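Local coordinates for chitinase A (Pteris ryukyuensis, PDB 4RL3), which probably hydrolyses the glycosidic bonds of chitin, this chain being the family 18 catalytic domain of a longer fern class III chitinase, at residues Leu11-Gln16 with Ser249-Tyr254. Residues are numbered along the deposited sequence; the frame is centred on the assembly and turned at random.
With EDO (1,2-ethanediol), chain C.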
loop_
_atom_site.group_PDB
_atom_site.type_symbol
_atom_site.label_atom_id
_atom_site.label_comp_id
_atom_site.label_asym_id
_atom_site.label_seq_id
_atom_site.Cartn_x
_atom_site.Cartn_y
_atom_site.Cartn_z
ATOM N N LEU A 11 8.835 -9.820 4.231
ATOM C CA LEU A 11 9.492 -10.585 5.304
ATOM C C LEU A 11 10.416 -11.690 4.809
ATOM O O LEU A 11 11.187 -12.242 5.608
ATOM C CB LEU A 11 8.467 -11.192 6.267
ATOM C CG LEU A 11 7.515 -10.212 6.951
ATOM C CD1 LEU A 11 6.783 -10.928 8.076
ATOM C CD2 LEU A 11 8.227 -8.985 7.501
ATOM N N TYR A 12 10.378 -11.996 3.517
ATOM C CA TYR A 12 11.124 -13.133 2.961
ATOM C C TYR A 12 10.814 -14.413 3.741
ATOM O O TYR A 12 11.728 -15.138 4.155
ATOM C CB TYR A 12 12.635 -12.856 2.936
ATOM C CG TYR A 12 13.067 -11.701 2.041
ATOM C CD1 TYR A 12 12.780 -10.381 2.384
ATOM C CD2 TYR A 12 13.791 -11.931 0.862
ATOM C CE1 TYR A 12 13.178 -9.324 1.570
ATOM C CE2 TYR A 12 14.202 -10.877 0.054
ATOM C CZ TYR A 12 13.885 -9.583 0.413
ATOM O OH TYR A 12 14.299 -8.541 -0.401
ATOM N N ASN A 13 9.527 -14.695 3.926
ATOM C CA ASN A 13 9.126 -15.856 4.725
ATOM C C ASN A 13 8.490 -16.964 3.913
ATOM O O ASN A 13 7.966 -17.921 4.484
ATOM C CB ASN A 13 8.264 -15.469 5.946
ATOM C CG ASN A 13 6.823 -15.095 5.599
ATOM O OD1 ASN A 13 6.382 -15.140 4.437
ATOM N ND2 ASN A 13 6.083 -14.704 6.631
ATOM N N GLY A 14 8.540 -16.840 2.586
ATOM C CA GLY A 14 8.080 -17.894 1.709
ATOM C C GLY A 14 6.645 -17.784 1.261
ATOM O O GLY A 14 6.190 -18.600 0.464
ATOM N N VAL A 15 5.917 -16.786 1.744
ATOM C CA VAL A 15 4.527 -16.632 1.334
ATOM C C VAL A 15 4.454 -16.353 -0.168
ATOM O O VAL A 15 5.322 -15.697 -0.741
ATOM C CB VAL A 15 3.805 -15.537 2.153
ATOM C CG1 VAL A 15 4.386 -14.147 1.866
ATOM C CG2 VAL A 15 2.295 -15.576 1.903
ATOM N N GLN A 16 3.411 -16.883 -0.795
ATOM C CA GLN A 16 3.205 -16.745 -2.225
ATOM C C GLN A 16 1.831 -16.133 -2.476
ATOM O O GLN A 16 0.955 -16.164 -1.599
ATOM C CB GLN A 16 3.320 -18.117 -2.887
ATOM C CG GLN A 16 4.689 -18.750 -2.680
ATOM C CD GLN A 16 4.817 -20.102 -3.336
ATOM O OE1 GLN A 16 4.683 -21.142 -2.672
ATOM N NE2 GLN A 16 5.050 -20.109 -4.640
ATOM N N SER A 249 -0.495 -8.078 6.593
ATOM C CA SER A 249 -0.019 -8.390 5.243
ATOM C C SER A 249 -0.150 -9.892 5.036
ATOM O O SER A 249 -0.358 -10.638 5.997
ATOM C CB SER A 249 1.462 -8.052 5.130
ATOM O OG SER A 249 2.223 -8.766 6.099
ATOM N N ALA A 250 0.038 -10.348 3.807
ATOM C CA ALA A 250 0.045 -11.788 3.535
ATOM C C ALA A 250 1.129 -12.510 4.346
ATOM O O ALA A 250 0.904 -13.625 4.823
ATOM C CB ALA A 250 0.246 -12.043 2.049
ATOM N N ASP A 251 2.292 -11.877 4.487
ATOM C CA ASP A 251 3.411 -12.472 5.240
ATOM C C ASP A 251 2.984 -12.673 6.694
ATOM O O ASP A 251 3.287 -13.704 7.305
ATOM C CB ASP A 251 4.687 -11.600 5.220
ATOM C CG ASP A 251 5.031 -11.033 3.844
ATOM O OD1 ASP A 251 4.152 -10.413 3.212
ATOM O OD2 ASP A 251 6.201 -11.162 3.412
ATOM N N GLY A 252 2.313 -11.660 7.243
ATOM C CA GLY A 252 1.820 -11.690 8.625
ATOM C C GLY A 252 0.817 -12.812 8.808
ATOM O O GLY A 252 0.880 -13.576 9.771
ATOM N N SER A 253 -0.101 -12.920 7.858
ATOM C CA SER A 253 -1.122 -13.952 7.915
ATOM C C SER A 253 -0.501 -15.338 7.807
ATOM O O SER A 253 -0.870 -16.258 8.541
ATOM C CB SER A 253 -2.132 -13.721 6.804
ATOM O OG SER A 253 -2.808 -12.514 7.039
ATOM N N TYR A 254 0.467 -15.477 6.916
ATOM C CA TYR A 254 1.152 -16.749 6.684
ATOM C C TYR A 254 1.804 -17.270 7.958
ATOM O O TYR A 254 1.771 -18.474 8.236
ATOM C CB TYR A 254 2.209 -16.550 5.599
ATOM C CG TYR A 254 2.873 -17.804 5.060
ATOM C CD1 TYR A 254 2.137 -18.784 4.408
ATOM C CD2 TYR A 254 4.237 -17.990 5.181
ATOM C CE1 TYR A 254 2.753 -19.911 3.883
ATOM C CE2 TYR A 254 4.852 -19.114 4.667
ATOM C CZ TYR A 254 4.103 -20.075 4.031
ATOM O OH TYR A 254 4.715 -21.204 3.526
HETATM C C1 EDO C . 4.822 -6.738 4.291
HETATM O O1 EDO C . 4.999 -7.703 3.237
HETATM C C2 EDO C . 5.478 -7.193 5.597
HETATM O O2 EDO C . 4.787 -8.300 6.167
HETATM O O HOH W 1 7.916 -12.915 2.372
HETATM O O HOH W 2 7.810 -21.007 3.652
HETATM O O HOH W 3 4.137 -20.551 0.243
#
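Asp251, buried in the first turn of helix 250-254, reaches across to the backbone of loop 11-16 with its carboxylate. Its OD2 takes the backbone N of Leu11 at 3.1 Å, approached from above the carboxylate plane, and a proton from a water, 2.7 Å from OD2, that itself accepts from Asn13 N. OD1 accepts from Gly9 N and from O1 of an ethanediol, probably a crystallisation additive, whose O2 is hydrogen-bonded to OG of Ser249, the N-cap residue that accepts from Gly252 N. With CG of Asn13 between backbone N and carbonyl carbon (chi1 75°), OD1 closes an Asx turn on Val15 N, while ND2, its partner lying in the amide plane, donates to Asp251 O at 3.0 Å. Replacing Asn13 with an alanine would probably leave both Val15 N and Asp251 O without their amide partner, setting the turn free to shift against the helix. Gly14 suits its positive phi, where a CB would jam against the preceding carbonyl O. Branched Val15 packs against the helix: CB lies over a face of the Tyr254 ring, 4.2 Å from its centroid, a CH-pi contact, and CG2 packs on the small Ala250 methyl. The helix follows strand 244-248 and the loop follows strand 3-8, adjacent parallel strands of the TIM barrel. Asp251, gripped by two backbone N-H groups, thus ties neighbouring strand ends together.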